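Local structure of sortase family protein (Streptococcus agalactiae, 4D7W) at residues N31-F34 with M39-H42; T88-L93 with R119-L124; D131-S136 with D167-V172. The protein probably acts as a class C sortase, a cysteine transpeptidase of the pilus assembly machinery that joins pilin subunits in group B Streptococcus. All coordinates share one frame; numbering follows the deposited sequence.

Contact 1. Residues N31-F34 with M39-H42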
loop_
_atom_site.group_PDB
_atom_site.type_symbol
_atom_site.label_atom_id
_atom_site.label_comp_id
_atom_site.label_asym_id
_atom_site.label_seq_id
_atom_site.Cartn_x
_atom_site.Cartn_y
_atom_site.Cartn_z
ATOM N N ASN A 31 4.849 1.737 -12.740
ATOM C CA ASN A 31 4.893 2.944 -11.915
ATOM C C ASN A 31 5.492 4.164 -12.625
ATOM O O ASN A 31 5.434 5.288 -12.116
ATOM C CB ASN A 31 5.678 2.661 -10.636
ATOM C CG ASN A 31 4.786 2.263 -9.482
ATOM O OD1 ASN A 31 3.599 2.000 -9.665
ATOM N ND2 ASN A 31 5.358 2.194 -8.285
ATOM N N LYS A 32 6.086 3.948 -13.791
ATOM C CA LYS A 32 6.638 5.065 -14.566
ATOM C C LYS A 32 5.548 5.968 -15.120
ATOM O O LYS A 32 5.786 7.141 -15.372
ATOM C CB LYS A 32 7.499 4.556 -15.732
ATOM C CG LYS A 32 8.920 4.247 -15.351
ATOM C CD LYS A 32 9.734 3.881 -16.579
ATOM C CE LYS A 32 11.160 3.544 -16.205
ATOM N NZ LYS A 32 11.213 2.330 -15.350
ATOM N N GLN A 33 4.353 5.423 -15.318
ATOM C CA GLN A 33 3.300 6.187 -15.975
ATOM C C GLN A 33 2.794 7.367 -15.152
ATOM O O GLN A 33 2.304 8.346 -15.706
ATOM C CB GLN A 33 2.117 5.282 -16.314
ATOM C CG GLN A 33 1.222 4.963 -15.137
ATOM C CD GLN A 33 0.181 3.923 -15.495
ATOM O OE1 GLN A 33 -0.845 4.247 -16.097
ATOM N NE2 GLN A 33 0.446 2.659 -15.149
ATOM N N PHE A 34 2.902 7.278 -13.832
ATOM C CA PHE A 34 2.225 8.258 -12.968
ATOM C C PHE A 34 2.789 9.675 -13.090
ATOM O O PHE A 34 2.063 10.652 -12.884
ATOM C CB PHE A 34 2.258 7.772 -11.528
ATOM C CG PHE A 34 1.406 6.563 -11.317
ATOM C CD1 PHE A 34 0.045 6.696 -11.091
ATOM C CD2 PHE A 34 1.947 5.289 -11.431
ATOM C CE1 PHE A 34 -0.759 5.571 -10.936
ATOM C CE2 PHE A 34 1.146 4.163 -11.290
ATOM C CZ PHE A 34 -0.204 4.307 -11.045
ATOM N N MET A 39 -2.751 10.457 -10.610
ATOM C CA MET A 39 -3.544 9.362 -10.067
ATOM C C MET A 39 -4.564 8.906 -11.085
ATOM O O MET A 39 -5.165 9.719 -11.789
ATOM C CB MET A 39 -4.249 9.783 -8.780
ATOM C CG MET A 39 -3.290 10.051 -7.647
ATOM S SD MET A 39 -2.459 8.544 -7.123
ATOM C CE MET A 39 -1.660 9.069 -5.616
ATOM N N LYS A 40 -4.769 7.602 -11.160
ATOM C CA LYS A 40 -5.684 7.054 -12.141
ATOM C C LYS A 40 -7.043 6.791 -11.510
ATOM O O LYS A 40 -7.464 5.646 -11.397
ATOM C CB LYS A 40 -5.098 5.780 -12.752
ATOM C CG LYS A 40 -3.748 6.020 -13.446
ATOM C CD LYS A 40 -3.351 4.888 -14.377
ATOM C CE LYS A 40 -4.153 4.915 -15.662
ATOM N NZ LYS A 40 -3.853 6.097 -16.511
ATOM N N TRP A 41 -7.718 7.860 -11.100
ATOM C CA TRP A 41 -9.080 7.777 -10.574
ATOM C C TRP A 41 -10.060 7.162 -11.589
ATOM O O TRP A 41 -10.995 6.464 -11.208
ATOM C CB TRP A 41 -9.587 9.169 -10.155
ATOM C CG TRP A 41 -8.647 9.949 -9.265
ATOM C CD1 TRP A 41 -7.970 11.095 -9.587
ATOM C CD2 TRP A 41 -8.281 9.637 -7.915
ATOM N NE1 TRP A 41 -7.204 11.511 -8.523
ATOM C CE2 TRP A 41 -7.378 10.635 -7.485
ATOM C CE3 TRP A 41 -8.619 8.608 -7.033
ATOM C CZ2 TRP A 41 -6.810 10.629 -6.212
ATOM C CZ3 TRP A 41 -8.061 8.609 -5.770
ATOM C CH2 TRP A 41 -7.163 9.612 -5.371
ATOM N N HIS A 42 -9.840 7.423 -12.876
ATOM C CA HIS A 42 -10.773 6.983 -13.916
ATOM C C HIS A 42 -10.299 5.724 -14.634
ATOM O O HIS A 42 -10.367 5.643 -15.862
ATOM C CB HIS A 42 -10.992 8.095 -14.946
ATOM C CG HIS A 42 -11.564 9.351 -14.371
ATOM N ND1 HIS A 42 -11.651 10.525 -15.089
ATOM C CD2 HIS A 42 -12.082 9.620 -13.149
ATOM C CE1 HIS A 42 -12.195 11.462 -14.333
ATOM N NE2 HIS A 42 -12.465 10.939 -13.151
#

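Contact 2. Residues T88-L93 with R119-L124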
loop_
_atom_site.group_PDB
_atom_site.type_symbol
_atom_site.label_atom_id
_atom_site.label_comp_id
_atom_site.label_asym_id
_atom_site.label_seq_id
_atom_site.Cartn_x
_atom_site.Cartn_y
_atom_site.Cartn_z
ATOM N N THR A 88 -10.286 -8.328 6.384
ATOM C CA THR A 88 -9.203 -8.996 7.112
ATOM C C THR A 88 -7.791 -8.513 6.773
ATOM O O THR A 88 -6.820 -8.937 7.406
ATOM C CB THR A 88 -9.227 -10.513 6.864
ATOM O OG1 THR A 88 -8.978 -10.773 5.473
ATOM C CG2 THR A 88 -10.570 -11.098 7.278
ATOM N N SER A 89 -7.664 -7.650 5.770
ATOM C CA SER A 89 -6.339 -7.259 5.312
ATOM C C SER A 89 -6.269 -5.801 4.923
ATOM O O SER A 89 -7.223 -5.051 5.096
ATOM C CB SER A 89 -5.916 -8.120 4.127
ATOM O OG SER A 89 -5.925 -9.484 4.494
ATOM N N ILE A 90 -5.121 -5.412 4.389
ATOM C CA ILE A 90 -4.939 -4.056 3.922
ATOM C C ILE A 90 -5.107 -4.033 2.413
ATOM O O ILE A 90 -4.630 -4.933 1.716
ATOM C CB ILE A 90 -3.552 -3.515 4.315
ATOM C CG1 ILE A 90 -3.342 -3.643 5.833
ATOM C CG2 ILE A 90 -3.380 -2.084 3.843
ATOM C CD1 ILE A 90 -4.400 -2.906 6.660
ATOM N N GLY A 91 -5.779 -3.006 1.912
ATOM C CA GLY A 91 -6.011 -2.895 0.492
ATOM C C GLY A 91 -5.133 -1.831 -0.131
ATOM O O GLY A 91 -4.741 -0.863 0.522
ATOM N N HIS A 92 -4.825 -2.008 -1.410
ATOM C CA HIS A 92 -4.102 -0.981 -2.149
ATOM C C HIS A 92 -5.054 -0.230 -3.082
ATOM O O HIS A 92 -5.736 -0.848 -3.887
ATOM C CB HIS A 92 -2.946 -1.614 -2.921
ATOM C CG HIS A 92 -2.328 -0.694 -3.919
ATOM N ND1 HIS A 92 -2.671 -0.712 -5.254
ATOM C CD2 HIS A 92 -1.405 0.286 -3.776
ATOM C CE1 HIS A 92 -1.986 0.222 -5.890
ATOM N NE2 HIS A 92 -1.207 0.838 -5.018
ATOM N N LEU A 93 -5.116 1.100 -2.972
ATOM C CA LEU A 93 -6.017 1.899 -3.819
ATOM C C LEU A 93 -5.638 1.758 -5.298
ATOM O O LEU A 93 -4.540 2.136 -5.706
ATOM C CB LEU A 93 -5.992 3.376 -3.412
ATOM C CG LEU A 93 -7.149 4.245 -3.913
ATOM C CD1 LEU A 93 -8.473 3.709 -3.420
ATOM C CD2 LEU A 93 -6.994 5.699 -3.472
ATOM N N ARG A 119 -7.685 -5.785 14.596
ATOM C CA ARG A 119 -7.264 -4.405 14.795
ATOM C C ARG A 119 -7.190 -3.648 13.472
ATOM O O ARG A 119 -7.715 -2.542 13.359
ATOM C CB ARG A 119 -5.911 -4.351 15.516
ATOM C CG ARG A 119 -5.978 -4.712 17.001
ATOM C CD ARG A 119 -4.597 -4.771 17.669
ATOM N NE ARG A 119 -3.789 -5.906 17.214
ATOM C CZ ARG A 119 -2.626 -5.794 16.576
ATOM N NH1 ARG A 119 -2.122 -4.593 16.322
ATOM N NH2 ARG A 119 -1.956 -6.878 16.199
ATOM N N LEU A 120 -6.550 -4.251 12.475
ATOM C CA LEU A 120 -6.291 -3.589 11.195
ATOM C C LEU A 120 -5.522 -2.273 11.420
ATOM O O LEU A 120 -4.443 -2.279 12.013
ATOM C CB LEU A 120 -7.605 -3.357 10.444
ATOM C CG LEU A 120 -8.373 -4.660 10.177
ATOM C CD1 LEU A 120 -9.833 -4.421 9.807
ATOM C CD2 LEU A 120 -7.673 -5.476 9.100
ATOM N N PHE A 121 -6.068 -1.151 10.962
ATOM C CA PHE A 121 -5.420 0.143 11.186
ATOM C C PHE A 121 -6.009 0.909 12.393
ATOM O O PHE A 121 -5.963 2.141 12.431
ATOM C CB PHE A 121 -5.522 1.008 9.930
ATOM C CG PHE A 121 -4.441 0.728 8.890
ATOM C CD1 PHE A 121 -3.395 -0.145 9.163
ATOM C CD2 PHE A 121 -4.480 1.353 7.649
ATOM C CE1 PHE A 121 -2.402 -0.397 8.207
ATOM C CE2 PHE A 121 -3.486 1.116 6.695
ATOM C CZ PHE A 121 -2.457 0.234 6.978
ATOM N N SER A 122 -6.548 0.178 13.368
ATOM C CA SER A 122 -7.092 0.784 14.597
ATOM C C SER A 122 -6.157 1.794 15.244
ATOM O O SER A 122 -6.580 2.872 15.659
ATOM C CB SER A 122 -7.424 -0.292 15.636
ATOM O OG SER A 122 -8.675 -0.883 15.370
ATOM N N ASP A 123 -4.881 1.443 15.336
ATOM C CA ASP A 123 -3.951 2.257 16.106
ATOM C C ASP A 123 -3.126 3.190 15.233
ATOM O O ASP A 123 -2.053 3.639 15.641
ATOM C CB ASP A 123 -3.035 1.357 16.939
ATOM C CG ASP A 123 -3.787 0.638 18.048
ATOM O OD1 ASP A 123 -4.784 1.199 18.547
ATOM O OD2 ASP A 123 -3.393 -0.490 18.407
ATOM N N LEU A 124 -3.635 3.492 14.038
ATOM C CA LEU A 124 -2.890 4.313 13.086
ATOM C C LEU A 124 -2.610 5.686 13.687
ATOM O O LEU A 124 -1.622 6.339 13.357
ATOM C CB LEU A 124 -3.651 4.450 11.764
ATOM C CG LEU A 124 -2.718 4.740 10.586
ATOM C CD1 LEU A 124 -1.823 3.534 10.335
ATOM C CD2 LEU A 124 -3.479 5.123 9.326
#

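Contact 3. Residues D131-S136 with D167-V172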
loop_
_atom_site.group_PDB
_atom_site.type_symbol
_atom_site.label_atom_id
_atom_site.label_comp_id
_atom_site.label_asym_id
_atom_site.label_seq_id
_atom_site.Cartn_x
_atom_site.Cartn_y
_atom_site.Cartn_z
ATOM N N ASP A 131 8.377 8.238 12.559
ATOM C CA ASP A 131 8.211 6.789 12.680
ATOM C C ASP A 131 8.371 6.133 11.315
ATOM O O ASP A 131 8.185 6.791 10.299
ATOM C CB ASP A 131 6.848 6.444 13.288
ATOM C CG ASP A 131 6.744 6.863 14.754
ATOM O OD1 ASP A 131 7.801 7.019 15.403
ATOM O OD2 ASP A 131 5.616 7.030 15.256
ATOM N N HIS A 132 8.715 4.848 11.304
ATOM C CA HIS A 132 8.911 4.088 10.053
ATOM C C HIS A 132 7.932 2.929 9.899
ATOM O O HIS A 132 7.488 2.340 10.884
ATOM C CB HIS A 132 10.329 3.493 9.971
ATOM C CG HIS A 132 11.434 4.504 9.925
ATOM N ND1 HIS A 132 12.701 4.191 9.481
ATOM C CD2 HIS A 132 11.473 5.811 10.274
ATOM C CE1 HIS A 132 13.471 5.263 9.553
ATOM N NE2 HIS A 132 12.750 6.260 10.032
ATOM N N TRP A 133 7.630 2.571 8.653
ATOM C CA TRP A 133 7.099 1.238 8.360
ATOM C C TRP A 133 7.798 0.664 7.117
ATOM O O TRP A 133 8.564 1.357 6.429
ATOM C CB TRP A 133 5.576 1.264 8.177
ATOM C CG TRP A 133 5.089 1.913 6.914
ATOM C CD1 TRP A 133 4.907 1.313 5.709
ATOM C CD2 TRP A 133 4.681 3.278 6.750
ATOM N NE1 TRP A 133 4.430 2.218 4.791
ATOM C CE2 TRP A 133 4.274 3.431 5.409
ATOM C CE3 TRP A 133 4.612 4.383 7.610
ATOM C CZ2 TRP A 133 3.821 4.653 4.897
ATOM C CZ3 TRP A 133 4.157 5.595 7.103
ATOM C CH2 TRP A 133 3.774 5.718 5.757
ATOM N N THR A 134 7.583 -0.620 6.869
ATOM C CA THR A 134 8.133 -1.269 5.689
ATOM C C THR A 134 7.042 -2.071 4.995
ATOM O O THR A 134 6.103 -2.557 5.639
ATOM C CB THR A 134 9.294 -2.208 6.032
ATOM O OG1 THR A 134 8.815 -3.271 6.860
ATOM C CG2 THR A 134 10.417 -1.465 6.754
ATOM N N VAL A 135 7.149 -2.161 3.677
ATOM C CA VAL A 135 6.372 -3.111 2.910
ATOM C C VAL A 135 7.382 -4.096 2.325
ATOM O O VAL A 135 8.474 -3.712 1.888
ATOM C CB VAL A 135 5.518 -2.432 1.805
ATOM C CG1 VAL A 135 4.448 -1.526 2.431
ATOM C CG2 VAL A 135 6.380 -1.621 0.914
ATOM N N SER A 136 7.034 -5.373 2.380
ATOM C CA SER A 136 7.897 -6.422 1.873
ATOM C C SER A 136 7.236 -6.979 0.639
ATOM O O SER A 136 6.081 -7.384 0.688
ATOM C CB SER A 136 8.115 -7.498 2.926
ATOM O OG SER A 136 8.579 -6.895 4.124
ATOM N N ASP A 167 8.722 10.236 -3.722
ATOM C CA ASP A 167 8.333 8.833 -3.557
ATOM C C ASP A 167 7.553 8.718 -2.235
ATOM O O ASP A 167 8.159 8.624 -1.162
ATOM C CB ASP A 167 9.585 7.932 -3.561
ATOM C CG ASP A 167 9.265 6.448 -3.427
ATOM O OD1 ASP A 167 8.134 6.073 -3.022
ATOM O OD2 ASP A 167 10.177 5.643 -3.722
ATOM N N TYR A 168 6.223 8.741 -2.340
ATOM C CA TYR A 168 5.303 8.797 -1.196
ATOM C C TYR A 168 4.492 7.521 -1.027
ATOM O O TYR A 168 4.118 6.889 -2.007
ATOM C CB TYR A 168 4.306 9.952 -1.349
ATOM C CG TYR A 168 4.871 11.342 -1.114
ATOM C CD1 TYR A 168 5.757 11.592 -0.069
ATOM C CD2 TYR A 168 4.496 12.406 -1.924
ATOM C CE1 TYR A 168 6.264 12.866 0.160
ATOM C CE2 TYR A 168 5.005 13.682 -1.707
ATOM C CZ TYR A 168 5.880 13.902 -0.662
ATOM O OH TYR A 168 6.370 15.161 -0.449
ATOM N N GLN A 169 4.180 7.181 0.222
ATOM C CA GLN A 169 3.172 6.168 0.497
ATOM C C GLN A 169 2.291 6.677 1.638
ATOM O O GLN A 169 2.802 7.101 2.670
ATOM C CB GLN A 169 3.823 4.832 0.851
ATOM C CG GLN A 169 2.869 3.655 1.004
ATOM C CD GLN A 169 3.614 2.333 1.054
ATOM O OE1 GLN A 169 3.822 1.773 2.128
ATOM N NE2 GLN A 169 4.037 1.839 -0.113
ATOM N N THR A 170 0.979 6.657 1.436
ATOM C CA THR A 170 0.042 7.128 2.463
ATOM C C THR A 170 -0.779 5.966 2.991
ATOM O O THR A 170 -1.253 5.130 2.216
ATOM C CB THR A 170 -0.896 8.216 1.910
ATOM O OG1 THR A 170 -0.125 9.362 1.568
ATOM C CG2 THR A 170 -1.968 8.636 2.944
ATOM N N LEU A 171 -0.923 5.906 4.314
ATOM C CA LEU A 171 -1.779 4.927 4.949
ATOM C C LEU A 171 -3.065 5.648 5.374
ATOM O O LEU A 171 -3.013 6.698 6.012
ATOM C CB LEU A 171 -1.072 4.268 6.143
ATOM C CG LEU A 171 0.350 3.738 5.900
ATOM C CD1 LEU A 171 0.894 3.121 7.171
ATOM C CD2 LEU A 171 0.423 2.732 4.699
ATOM N N VAL A 172 -4.204 5.088 4.984
ATOM C CA VAL A 172 -5.494 5.732 5.125
ATOM C C VAL A 172 -6.421 4.885 5.977
ATOM O O VAL A 172 -6.537 3.675 5.766
ATOM C CB VAL A 172 -6.168 5.951 3.754
ATOM C CG1 VAL A 172 -7.516 6.667 3.930
ATOM C CG2 VAL A 172 -5.239 6.736 2.818
#

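Contact 1. Residues N31-F34 with M39-H42
Gln33 and Phe34 meet Lys40 where the chain turns through helix 34-37; the CA atoms of Phe34 and Met39 are 6.6 Å apart, the closest pair across the contact. The contact is made by side chains and centres on Lys40. Its aliphatic stem crosses Gln33 at about a right angle, with the Gln33 oxygen OE1 3.1 Å from Lys40 CD and 3.4 Å from Lys40 CE. Bends at the last two torsions (chi3 75°, chi4 67°) keep the ammonium end nearby as well, Lys40 NZ lying 3.6 Å from Gln33 OE1, but the salt-bridge partner of NZ is Glu47. The other end of the Gln33 amide is engaged on its own side, where NE2 is hydrogen-bonded to the Tyr30 carbonyl, which should limit rotation of the group. Nearer the backbone, Lys40 CG approaches Phe34 CE1 obliquely, at 3.9 Å. One face of that ring carries Gln33 CG, 3.8 Å above the plane, and Asn31 CA sits at its edge. Phe34 is buried, also touching Ser97 and Ile162; Gln33 and Lys40 are partly exposed. The arrangement belongs to the linker between helices 17-31 and 45-52, consistent with the N-terminal helical extension found in class C sortases.

Contact 2. Residues T88-L93 with R119-L124
Ile90 lies across one face of the Phe121 ring, the two side chains crossing at about a right angle. The terminal methyl comes closest: Ile90 CD1 lies 3.7 Å from the centroid of the Phe121 ring and 19° off the ring normal, a CH-pi contact with a face and not with the edge. That tilt places the methyl off centre toward the rim, with CD1 nearest Phe121 CE1, at 3.6 Å. Ile90 CG1 is anti to the carbonyl carbon and beside the backbone N (chi1 -55°), the position from which CD1 reaches the ring. Ile90 CG2 adds a looser touch, 4.0 Å from Phe121 CZ. On the opposite face, Leu124 CD1 sits 4.1 Å above the plane, and the ring is thereby layered between two aliphatic methyls.

Strands 90-92 and 118-120 both pair antiparallel with strand 105-115 and are not bonded to each other; the contact joins strand 90-92 to the turn that follows strand 118-120, within the sortase beta barrel. Phe121 reaches further, onto Leu171 and Thr173 of strand 167-175, and is buried.

A second touch involves Leu120, whose CD2 rests against the peptide joining Thr88 and Ser89, 3.8 Å from Thr88 C. The positive phi of Leu120 (56°) suits its place as the second residue of a type II' turn running from Arg119 to Ser122, which puts Leu120 and Phe121 side by side at the corner. Arg119 O is gripped twice there: by Ser122 N, and by Ser122 OG at 2.8 Å, the hydroxyl lying in the carbonyl plane on a lone pair. A type I turn follows from Phe121 to Leu124, closed by the bond from Leu124 N to Phe121 O, 3.1 Å long, and it brings Leu124 back to the ring it covers.

Contact 3. Residues D131-S136 with D167-V172
Trp133 and Gln169 meet where their strands cross almost perpendicularly, the axes 10.5 Å from each other at closest. The indole NE1 donates to Gln169 OE1 at 2.8 Å, nearly straight at 176°; the oxygen lies in the indole plane, but the donor is tilted 21° from the Gln169 carbonyl plane. Gln169 reaches it by an extended chain, CG anti to the backbone N (chi1 -173°). The bond satisfies a buried N-H and would restrain rotation of both groups. Gln169 OE1 also packs against Val135 CG1, at 3.4 Å. Over one indole face comes Leu171, whose CD1 lies 3.7 Å from the centroid of the six-membered ring of Trp133, almost on its normal: a CH-pi contact. The backbone O of Gln169 meets the edge of the same ring, 3.5 Å from Trp133 CZ2.

The opposite side of strand 132-136 is more open to solvent: His132 is exposed and Thr134 partly so, though Thr134 also touches Ser67 and Thr143. On the far side of the other strand, Thr170 is buried and hydrogen-bonded to His106. Trp133 further packs on Ile66 and Ile68 of strand 62-68 and on Val146 of strand 140-152, while Gln169 touches Ser107 and Leu109 of strand 105-115.

Contacts 2 and 3 form one continuous part of the barrel core, their centres 12 Å apart. Phe121 CD2 approaches Val172 O to 3.6 Å, and Leu124 CD2 lies 3.7 Å from Leu171 O: contact 2 packs on the same strand that forms one half of contact 3. Contact 1 lies across the chain's centre from contact 2, 23 Å between centres, and 18 Å from contact 3. Its segments, though not its contacting side chains, touch those of contact 2, Trp41 CZ3 to Leu93 CD2 at 3.9 Å. In sortases the catalytic cysteine lies near the end of the strand probably equivalent to 167-175; with Phe121 on Thr173 and Leu120 on His112, contact 2 is probably near the active site.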